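Nodulation protein S (Bradyrhizobium sp., PDB 3OFK) probably transfers a methyl group from S-adenosyl-L-methionine to a nitrogen of the lipochitooligosaccharide Nod factor during synthesis of this nodulation signal. Local coordinates at residues 42-47 with 182-187; 60-65 with 86-91; 148-153 with 200-205. One frame throughout, in Å; residues are numbered along the deposited sequence.

Interaction 1 of 3, residues 42-47 with 182-187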
loop_
_atom_site.group_PDB
_atom_site.type_symbol
_atom_site.label_atom_id
_atom_site.label_comp_id
_atom_site.label_asym_id
_atom_site.label_seq_id
_atom_site.Cartn_x
_atom_site.Cartn_y
_atom_site.Cartn_z
ATOM N N LEU A 42 1.694 9.803 -3.004
ATOM C CA LEU A 42 0.721 8.729 -3.160
ATOM C C LEU A 42 -0.706 9.280 -3.472
ATOM O O LEU A 42 -1.369 8.794 -4.391
ATOM C CB LEU A 42 0.746 7.837 -1.906
ATOM C CG LEU A 42 0.250 6.411 -2.070
ATOM C CD1 LEU A 42 1.282 5.573 -2.838
ATOM C CD2 LEU A 42 -0.061 5.788 -0.734
ATOM N N LEU A 43 -1.157 10.308 -2.741
ATOM C CA LEU A 43 -2.467 10.915 -3.009
ATOM C C LEU A 43 -2.467 11.666 -4.350
ATOM O O LEU A 43 -3.440 11.565 -5.069
ATOM C CB LEU A 43 -2.943 11.840 -1.874
ATOM C CG LEU A 43 -4.401 12.337 -1.948
ATOM C CD1 LEU A 43 -5.411 11.200 -1.903
ATOM C CD2 LEU A 43 -4.712 13.290 -0.839
ATOM N N ARG A 44 -1.377 12.371 -4.696
ATOM C CA ARG A 44 -1.318 13.094 -5.971
ATOM C C ARG A 44 -1.518 12.109 -7.112
ATOM O O ARG A 44 -2.309 12.360 -8.025
ATOM C CB ARG A 44 0.014 13.856 -6.171
ATOM C CG ARG A 44 0.143 14.534 -7.540
ATOM C CD ARG A 44 1.487 15.243 -7.719
ATOM N NE ARG A 44 2.617 14.310 -7.696
ATOM C CZ ARG A 44 3.018 13.570 -8.733
ATOM N NH1 ARG A 44 2.379 13.632 -9.893
ATOM N NH2 ARG A 44 4.065 12.753 -8.609
ATOM N N LEU A 45 -0.807 10.983 -7.048
ATOM C CA LEU A 45 -0.962 9.941 -8.053
ATOM C C LEU A 45 -2.387 9.380 -8.051
ATOM O O LEU A 45 -2.921 9.090 -9.106
ATOM C CB LEU A 45 0.071 8.806 -7.845
ATOM C CG LEU A 45 1.569 9.145 -8.023
ATOM C CD1 LEU A 45 2.509 7.954 -7.723
ATOM C CD2 LEU A 45 1.810 9.686 -9.397
ATOM N N SER A 46 -2.974 9.181 -6.872
ATOM C CA SER A 46 -4.305 8.561 -6.761
ATOM C C SER A 46 -5.384 9.463 -7.371
ATOM O O SER A 46 -6.355 8.967 -7.975
ATOM C CB SER A 46 -4.648 8.260 -5.295
ATOM O OG SER A 46 -3.662 7.452 -4.647
ATOM N N LEU A 47 -5.181 10.786 -7.246
ATOM C CA LEU A 47 -6.169 11.773 -7.688
ATOM C C LEU A 47 -5.916 12.241 -9.109
ATOM O O LEU A 47 -6.687 13.059 -9.613
ATOM C CB LEU A 47 -6.206 12.998 -6.744
ATOM C CG LEU A 47 -6.693 12.759 -5.308
ATOM C CD1 LEU A 47 -6.774 14.094 -4.508
ATOM C CD2 LEU A 47 -8.055 12.036 -5.291
ATOM N N GLU A 182 2.842 1.469 -17.387
ATOM C CA GLU A 182 3.312 2.523 -16.486
ATOM C C GLU A 182 2.919 3.891 -17.054
ATOM O O GLU A 182 3.251 4.193 -18.213
ATOM C CB GLU A 182 4.830 2.465 -16.273
ATOM C CG GLU A 182 5.281 3.398 -15.144
ATOM C CD GLU A 182 6.775 3.343 -14.847
ATOM O OE1 GLU A 182 7.334 2.239 -14.672
ATOM O OE2 GLU A 182 7.394 4.416 -14.752
ATOM N N VAL A 183 2.202 4.701 -16.274
ATOM C CA VAL A 183 1.784 6.040 -16.724
ATOM C C VAL A 183 2.647 7.168 -16.125
ATOM O O VAL A 183 2.734 8.255 -16.708
ATOM C CB VAL A 183 0.288 6.347 -16.433
ATOM C CG1 VAL A 183 -0.604 5.158 -16.742
ATOM C CG2 VAL A 183 0.079 6.800 -15.003
ATOM N N GLU A 184 3.273 6.911 -14.973
ATOM C CA GLU A 184 4.062 7.920 -14.260
ATOM C C GLU A 184 4.818 7.278 -13.114
ATOM O O GLU A 184 4.370 6.252 -12.611
ATOM C CB GLU A 184 3.136 9.002 -13.665
ATOM C CG GLU A 184 3.878 10.199 -13.061
ATOM C CD GLU A 184 2.960 11.262 -12.476
ATOM O OE1 GLU A 184 1.714 11.174 -12.616
ATOM O OE2 GLU A 184 3.516 12.193 -11.864
ATOM N N ARG A 185 5.928 7.885 -12.683
ATOM C CA ARG A 185 6.601 7.457 -11.447
ATOM C C ARG A 185 7.185 8.635 -10.698
ATOM O O ARG A 185 7.352 9.713 -11.265
ATOM C CB ARG A 185 7.699 6.429 -11.731
ATOM C CG ARG A 185 8.876 6.958 -12.568
ATOM C CD ARG A 185 10.032 5.977 -12.522
ATOM N NE ARG A 185 9.602 4.687 -13.027
ATOM C CZ ARG A 185 10.257 3.542 -12.871
ATOM N NH1 ARG A 185 11.414 3.493 -12.222
ATOM N NH2 ARG A 185 9.734 2.432 -13.381
ATOM N N VAL A 186 7.494 8.420 -9.428
ATOM C CA VAL A 186 8.122 9.439 -8.592
ATOM C C VAL A 186 9.004 8.798 -7.579
ATOM O O VAL A 186 8.685 7.766 -7.032
ATOM C CB VAL A 186 7.123 10.317 -7.748
ATOM C CG1 VAL A 186 7.137 11.754 -8.228
ATOM C CG2 VAL A 186 5.710 9.729 -7.706
ATOM N N GLN A 187 10.089 9.479 -7.282
ATOM C CA GLN A 187 10.973 9.087 -6.221
ATOM C C GLN A 187 10.702 9.944 -4.993
ATOM O O GLN A 187 10.319 11.108 -5.111
ATOM C CB GLN A 187 12.401 9.299 -6.688
ATOM C CG GLN A 187 13.399 8.576 -5.851
ATOM C CD GLN A 187 14.780 8.645 -6.452
ATOM O OE1 GLN A 187 14.945 9.056 -7.610
ATOM N NE2 GLN A 187 15.785 8.233 -5.672
#

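Interaction 2 of 3, residues 60-65 with 86-91. With SAH (S-adenosyl-L-homocysteine), chain E.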
loop_
_atom_site.group_PDB
_atom_site.type_symbol
_atom_site.label_atom_id
_atom_site.label_comp_id
_atom_site.label_asym_id
_atom_site.label_seq_id
_atom_site.Cartn_x
_atom_site.Cartn_y
_atom_site.Cartn_z
ATOM N N CYS A 60 -3.572 -0.665 5.580
ATOM C CA CYS A 60 -4.021 0.655 6.028
ATOM C C CYS A 60 -3.342 1.179 7.280
ATOM O O CYS A 60 -3.592 2.340 7.665
ATOM C CB CYS A 60 -5.540 0.636 6.302
ATOM S SG CYS A 60 -6.146 -0.593 7.518
ATOM N N ALA A 61 -2.512 0.371 7.921
ATOM C CA ALA A 61 -1.924 0.721 9.229
ATOM C C ALA A 61 -3.013 1.341 10.096
ATOM O O ALA A 61 -4.092 0.746 10.205
ATOM C CB ALA A 61 -0.729 1.665 9.083
ATOM N N ALA A 62 -2.762 2.521 10.690
ATOM C CA ALA A 62 -3.737 3.214 11.564
ATOM C C ALA A 62 -4.693 4.160 10.820
ATOM O O ALA A 62 -5.409 4.911 11.456
ATOM C CB ALA A 62 -3.044 3.969 12.694
ATOM N N GLY A 63 -4.707 4.132 9.500
ATOM C CA GLY A 63 -5.700 4.895 8.724
ATOM C C GLY A 63 -5.228 6.252 8.247
ATOM O O GLY A 63 -6.041 7.028 7.752
ATOM N N ALA A 64 -3.939 6.565 8.413
ATOM C CA ALA A 64 -3.433 7.896 8.009
ATOM C C ALA A 64 -3.708 8.182 6.533
ATOM O O ALA A 64 -4.177 9.289 6.203
ATOM C CB ALA A 64 -1.966 8.086 8.340
ATOM N N PHE A 65 -3.446 7.214 5.650
ATOM C CA PHE A 65 -3.712 7.406 4.228
ATOM C C PHE A 65 -5.181 7.189 3.872
ATOM O O PHE A 65 -5.718 7.922 3.043
ATOM C CB PHE A 65 -2.795 6.573 3.313
ATOM C CG PHE A 65 -2.898 6.984 1.871
ATOM C CD1 PHE A 65 -2.200 8.095 1.411
ATOM C CD2 PHE A 65 -3.741 6.329 1.007
ATOM C CE1 PHE A 65 -2.324 8.532 0.096
ATOM C CE2 PHE A 65 -3.862 6.731 -0.307
ATOM C CZ PHE A 65 -3.135 7.872 -0.760
ATOM N N ILE A 86 -7.509 -2.695 10.936
ATOM C CA ILE A 86 -8.915 -2.357 10.648
ATOM C C ILE A 86 -9.506 -1.564 11.837
ATOM O O ILE A 86 -10.126 -0.523 11.640
ATOM C CB ILE A 86 -9.780 -3.625 10.393
ATOM C CG1 ILE A 86 -9.165 -4.536 9.296
ATOM C CG2 ILE A 86 -11.239 -3.263 10.129
ATOM C CD1 ILE A 86 -8.830 -3.860 8.022
ATOM N N GLY A 87 -9.273 -2.006 13.061
ATOM C CA GLY A 87 -9.873 -1.371 14.218
ATOM C C GLY A 87 -9.453 0.086 14.391
ATOM O O GLY A 87 -10.296 0.973 14.607
ATOM N N ARG A 88 -8.144 0.314 14.340
ATOM C CA ARG A 88 -7.574 1.682 14.455
ATOM C C ARG A 88 -8.006 2.612 13.296
ATOM O O ARG A 88 -8.402 3.775 13.535
ATOM C CB ARG A 88 -6.054 1.585 14.571
ATOM C CG ARG A 88 -5.589 1.029 15.916
ATOM C CD ARG A 88 -4.109 1.224 16.118
ATOM N NE ARG A 88 -3.790 2.642 16.343
ATOM C CZ ARG A 88 -2.639 3.097 16.825
ATOM N NH1 ARG A 88 -1.661 2.257 17.190
ATOM N NH2 ARG A 88 -2.489 4.413 16.993
ATOM N N ALA A 89 -7.979 2.090 12.062
ATOM C CA ALA A 89 -8.242 2.885 10.883
ATOM C C ALA A 89 -9.713 3.262 10.817
ATOM O O ALA A 89 -10.029 4.427 10.524
ATOM C CB ALA A 89 -7.795 2.166 9.591
ATOM N N CYS A 90 -10.629 2.335 11.128
ATOM C CA CYS A 90 -12.042 2.665 10.992
ATOM C C CYS A 90 -12.489 3.624 12.076
ATOM O O CYS A 90 -13.511 4.311 11.902
ATOM C CB CYS A 90 -12.948 1.438 10.910
ATOM S SG CYS A 90 -13.369 0.637 12.466
ATOM N N GLN A 91 -11.751 3.683 13.183
ATOM C CA GLN A 91 -12.005 4.736 14.172
ATOM C C GLN A 91 -11.560 6.091 13.631
ATOM O O GLN A 91 -12.245 7.098 13.756
ATOM C CB GLN A 91 -11.355 4.405 15.535
ATOM C CG GLN A 91 -11.482 5.510 16.579
ATOM C CD GLN A 91 -12.833 5.545 17.309
ATOM O OE1 GLN A 91 -13.289 4.550 17.893
ATOM N NE2 GLN A 91 -13.456 6.716 17.312
HETATM N N SAH E . -0.454 1.605 2.790
HETATM C CA SAH E . -0.244 2.395 3.998
HETATM C CB SAH E . 0.161 1.480 5.151
HETATM C CG SAH E . 1.495 0.754 5.091
HETATM S SD SAH E . 1.960 -0.127 6.623
HETATM C C SAH E . 0.783 3.527 3.832
HETATM O O SAH E . 1.538 3.567 2.858
HETATM O OXT SAH E . 0.868 4.419 4.673
HETATM C "C5'" SAH E . 1.593 -1.797 5.989
HETATM C "C4'" SAH E . 0.203 -2.359 6.214
HETATM O "O4'" SAH E . 0.061 -3.540 5.426
HETATM C "C3'" SAH E . -0.092 -2.747 7.662
HETATM O "O3'" SAH E . -1.407 -2.303 8.025
HETATM C "C2'" SAH E . -0.003 -4.281 7.627
HETATM O "O2'" SAH E . -0.813 -4.888 8.605
HETATM C "C1'" SAH E . -0.502 -4.558 6.236
HETATM N N9 SAH E . -0.176 -5.866 5.624
HETATM C C8 SAH E . 1.008 -6.555 5.698
HETATM N N7 SAH E . 0.889 -7.675 4.953
HETATM C C5 SAH E . -0.337 -7.715 4.402
HETATM C C6 SAH E . -0.899 -8.641 3.523
HETATM N N6 SAH E . -0.190 -9.759 3.200
HETATM N N1 SAH E . -2.188 -8.428 3.101
HETATM C C2 SAH E . -2.871 -7.286 3.504
HETATM N N3 SAH E . -2.277 -6.359 4.355
HETATM C C4 SAH E . -1.013 -6.563 4.785
#

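Interaction 3 of 3, residues 148-153 with 200-205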
loop_
_atom_site.group_PDB
_atom_site.type_symbol
_atom_site.label_atom_id
_atom_site.label_comp_id
_atom_site.label_asym_id
_atom_site.label_seq_id
_atom_site.Cartn_x
_atom_site.Cartn_y
_atom_site.Cartn_z
ATOM N N GLY A 148 -9.056 1.336 -15.055
ATOM C CA GLY A 148 -8.641 1.778 -13.745
ATOM C C GLY A 148 -7.150 1.869 -13.588
ATOM O O GLY A 148 -6.406 1.359 -14.429
ATOM N N HIS A 149 -6.718 2.540 -12.523
ATOM C CA HIS A 149 -5.293 2.689 -12.231
ATOM C C HIS A 149 -4.898 1.987 -10.954
ATOM O O HIS A 149 -5.718 1.834 -10.036
ATOM C CB HIS A 149 -4.885 4.158 -12.108
ATOM C CG HIS A 149 -5.049 4.927 -13.382
ATOM N ND1 HIS A 149 -6.269 5.404 -13.804
ATOM C CD2 HIS A 149 -4.154 5.271 -14.337
ATOM C CE1 HIS A 149 -6.114 6.037 -14.955
ATOM N NE2 HIS A 149 -4.841 5.963 -15.303
ATOM N N LEU A 150 -3.629 1.596 -10.904
ATOM C CA LEU A 150 -3.043 1.001 -9.719
ATOM C C LEU A 150 -1.897 1.912 -9.317
ATOM O O LEU A 150 -1.081 2.273 -10.152
ATOM C CB LEU A 150 -2.572 -0.422 -10.027
ATOM C CG LEU A 150 -1.938 -1.232 -8.882
ATOM C CD1 LEU A 150 -2.253 -2.748 -9.034
ATOM C CD2 LEU A 150 -0.416 -0.968 -8.800
ATOM N N VAL A 151 -1.904 2.354 -8.072
ATOM C CA VAL A 151 -0.870 3.231 -7.538
ATOM C C VAL A 151 -0.066 2.420 -6.561
ATOM O O VAL A 151 -0.595 2.007 -5.541
ATOM C CB VAL A 151 -1.462 4.470 -6.831
ATOM C CG1 VAL A 151 -0.395 5.156 -5.988
ATOM C CG2 VAL A 151 -2.000 5.416 -7.843
ATOM N N PHE A 152 1.203 2.179 -6.899
ATOM C CA PHE A 152 2.081 1.332 -6.122
ATOM C C PHE A 152 3.183 2.166 -5.545
ATOM O O PHE A 152 3.679 3.095 -6.186
ATOM C CB PHE A 152 2.691 0.253 -7.019
ATOM C CG PHE A 152 3.901 -0.430 -6.422
ATOM C CD1 PHE A 152 3.764 -1.406 -5.413
ATOM C CD2 PHE A 152 5.184 -0.085 -6.861
ATOM C CE1 PHE A 152 4.886 -2.045 -4.888
ATOM C CE2 PHE A 152 6.315 -0.708 -6.327
ATOM C CZ PHE A 152 6.161 -1.690 -5.325
ATOM N N GLY A 153 3.573 1.853 -4.322
ATOM C CA GLY A 153 4.748 2.499 -3.752
ATOM C C GLY A 153 5.510 1.524 -2.898
ATOM O O GLY A 153 4.902 0.674 -2.275
ATOM N N ALA A 200 4.927 4.448 -8.478
ATOM C CA ALA A 200 4.541 4.397 -9.882
ATOM C C ALA A 200 3.028 4.187 -9.981
ATOM O O ALA A 200 2.420 3.433 -9.204
ATOM C CB ALA A 200 5.291 3.273 -10.612
ATOM N N ARG A 201 2.438 4.871 -10.948
ATOM C CA ARG A 201 1.035 4.766 -11.248
ATOM C C ARG A 201 0.917 3.971 -12.534
ATOM O O ARG A 201 1.502 4.340 -13.563
ATOM C CB ARG A 201 0.431 6.165 -11.392
ATOM C CG ARG A 201 -1.075 6.203 -11.669
ATOM C CD ARG A 201 -1.537 7.650 -11.722
ATOM N NE ARG A 201 -2.985 7.806 -11.906
ATOM C CZ ARG A 201 -3.591 8.242 -13.017
ATOM N NH1 ARG A 201 -2.890 8.592 -14.100
ATOM N NH2 ARG A 201 -4.926 8.340 -13.040
ATOM N N PHE A 202 0.156 2.881 -12.465
ATOM C CA PHE A 202 -0.054 1.999 -13.621
ATOM C C PHE A 202 -1.492 2.077 -14.128
ATOM O O PHE A 202 -2.421 2.315 -13.350
ATOM C CB PHE A 202 0.293 0.564 -13.239
ATOM C CG PHE A 202 1.753 0.354 -12.932
ATOM C CD1 PHE A 202 2.618 -0.189 -13.893
ATOM C CD2 PHE A 202 2.262 0.655 -11.683
ATOM C CE1 PHE A 202 3.943 -0.380 -13.620
ATOM C CE2 PHE A 202 3.612 0.440 -11.399
ATOM C CZ PHE A 202 4.448 -0.086 -12.374
ATOM N N ARG A 203 -1.667 1.922 -15.438
ATOM C CA ARG A 203 -2.984 1.841 -16.033
ATOM C C ARG A 203 -3.228 0.440 -16.567
ATOM O O ARG A 203 -2.310 -0.244 -17.025
ATOM C CB ARG A 203 -3.147 2.855 -17.179
ATOM C CG ARG A 203 -4.608 3.117 -17.539
ATOM C CD ARG A 203 -4.808 4.175 -18.650
ATOM N NE ARG A 203 -4.133 3.813 -19.895
ATOM C CZ ARG A 203 -2.947 4.280 -20.290
ATOM N NH1 ARG A 203 -2.268 5.154 -19.543
ATOM N NH2 ARG A 203 -2.433 3.870 -21.447
ATOM N N ASN A 204 -4.485 0.032 -16.513
ATOM C CA ASN A 204 -4.900 -1.256 -17.007
ATOM C C ASN A 204 -5.156 -1.115 -18.484
ATOM O O ASN A 204 -6.181 -0.524 -18.865
ATOM C CB ASN A 204 -6.195 -1.713 -16.316
ATOM C CG ASN A 204 -6.483 -3.198 -16.510
ATOM O OD1 ASN A 204 -5.579 -3.990 -16.768
ATOM N ND2 ASN A 204 -7.743 -3.578 -16.354
ATOM N N PRO A 205 -4.242 -1.652 -19.329
ATOM C CA PRO A 205 -4.454 -1.540 -20.772
ATOM C C PRO A 205 -5.662 -2.414 -21.184
ATOM O O PRO A 205 -5.504 -3.584 -21.565
ATOM C CB PRO A 205 -3.122 -2.042 -21.348
ATOM C CG PRO A 205 -2.658 -3.064 -20.389
ATOM C CD PRO A 205 -3.160 -2.610 -19.018
#

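Interaction 1 of 3, residues 42-47 with 182-187
Helix 33-46 packs against the border strand of the sheet, 181-189, where R44 and L45 meet E184 and V186. The axes of the short segments run nearly antiparallel, 10.2 Å apart. R44 stretches out with CG anti to the backbone N (chi1 176°) and then bends at chi3, which brings its guanidinium to the carboxylate of E184. NH1 of R44 makes an almost straight bond to OE2 of E184 at 2.7 Å, on the syn side of that oxygen but tilted 22° from the carboxylate plane, with OE2 in the guanidinium plane. NH2 of R44 adds a weak bond to the same oxygen, lies 3.3 Å from CG1 of V186 and also donates to OE1 of Q41. Beneath this salt bridge L45 and V186 reach toward each other tip to tip, CD1 of L45 lying 3.7 Å from CG2 of V186. The other branch of L45, CD2, rests 3.5 Å from OE1 of E184. V183 and E184 form a classic beta bulge opposite R201. A leucine replacing E184 would probably leave the R44 guanidinium without its counter-charge, steadied mainly by Q41. Charge pairing at the rim thus closes over an apolar contact of L45 that faces the protein interior.

Interaction 2 of 3, residues 60-65 with 86-91
C60 holds SG between its backbone N and carbonyl carbon (chi1 57°), which aims the sulfur at the helix, 3.8 Å from CB of A89. On the helix, R88 sets CG beside its own N and folds its chain at chi3 (71°), so that a face of the guanidinium passes over the methyl of A62, with NE of R88 4.0 Å from CB of A62. The far end of R88 is engaged by the backbone oxygens of L21, N23 and D24, which fix the group over that methyl. SG of C60 also lies 4.3 Å from CD1 of I86. Residues 60-63 form a type II' turn, part of the glycine-rich loop that follows the first strand in class I methyltransferases (motif I). At its tip the N-H of A61 donates to O3' of S-adenosyl-L-homocysteine at 2.9 Å, while D80 accepts from the backbone N of C60 and is bonded to the ligand as well. Close approach of loop and helix depends on G63: its CA lies 3.5 Å from CB of A89, and a side chain there would collide with CA of A89 and be jammed against the carbonyl oxygen of A62. Beside it, the CA of A89 directs its hydrogen at O of A62, 3.5 Å away, a CA-H...O contact with an angle of 148° at the hydrogen.

Interaction 3 of 3, residues 148-153 with 200-205
L150 and F202 form a hydrogen-bonded antiparallel pair in which both backbone groups of each residue are used: N of F202 donates to O of L150 at 2.7 Å, and N of L150 to O of F202 at 2.8 Å. F152 and A200 repeat the exchange, with N of F152 2.9 Å from O of A200. Past the end of the strand, N of N204 still reaches O of G148 at 3.1 Å, while its side-chain ND2 donates to O of A145. In the non-hydrogen-bonded pairs, H149 with R203 and V151 with R201, the backbone turns to outer neighbours: H149 and V151 bond to strand 115-121, and R201 to V183 and E184. R201 is extended from CG to NE, with CG anti to its N (chi1 -178°); this chain carries the guanidinium to the imidazole of H149 and the turn at chi4 (-109°) lays it flat, centres 3.5 Å apart and planes 12° from parallel. NH2 of R201 sits over the ring centre and is hydrogen-bonded to OG of S49; the stacked charge would probably disfavour a second proton on H149. Beyond, CG of R203 lies 3.6 Å from NE2 of H149. On the face carrying L150 and F152, F202 packs against helix 169-179. Such an antiparallel strand, slotted between the fifth and sixth strands, is the hallmark of the class I methyltransferase variant of the Rossmann fold.

Overall arrangement
Interactions 1 and 3 belong to the same region: 182-187 and 200-205 lie on neighbouring strands, joined by backbone bonds of V183 and E184 to R201, and L45 of interaction 1 also packs on V151 of interaction 3. The latter is largely buried and held by backbone hydrogen bonds, with a flat cation-pi stack, whereas interaction 1 hangs on side chains, with its salt bridge toward the surface. Interaction 2 lies across the chain's centre from interaction 3, beside the cofactor product, and relies on small residues packed closely. It touches interaction 1 where F65 meets L42, L43 and S46, so that helix 33-46 connects the cofactor loop with the sheet's antiparallel end.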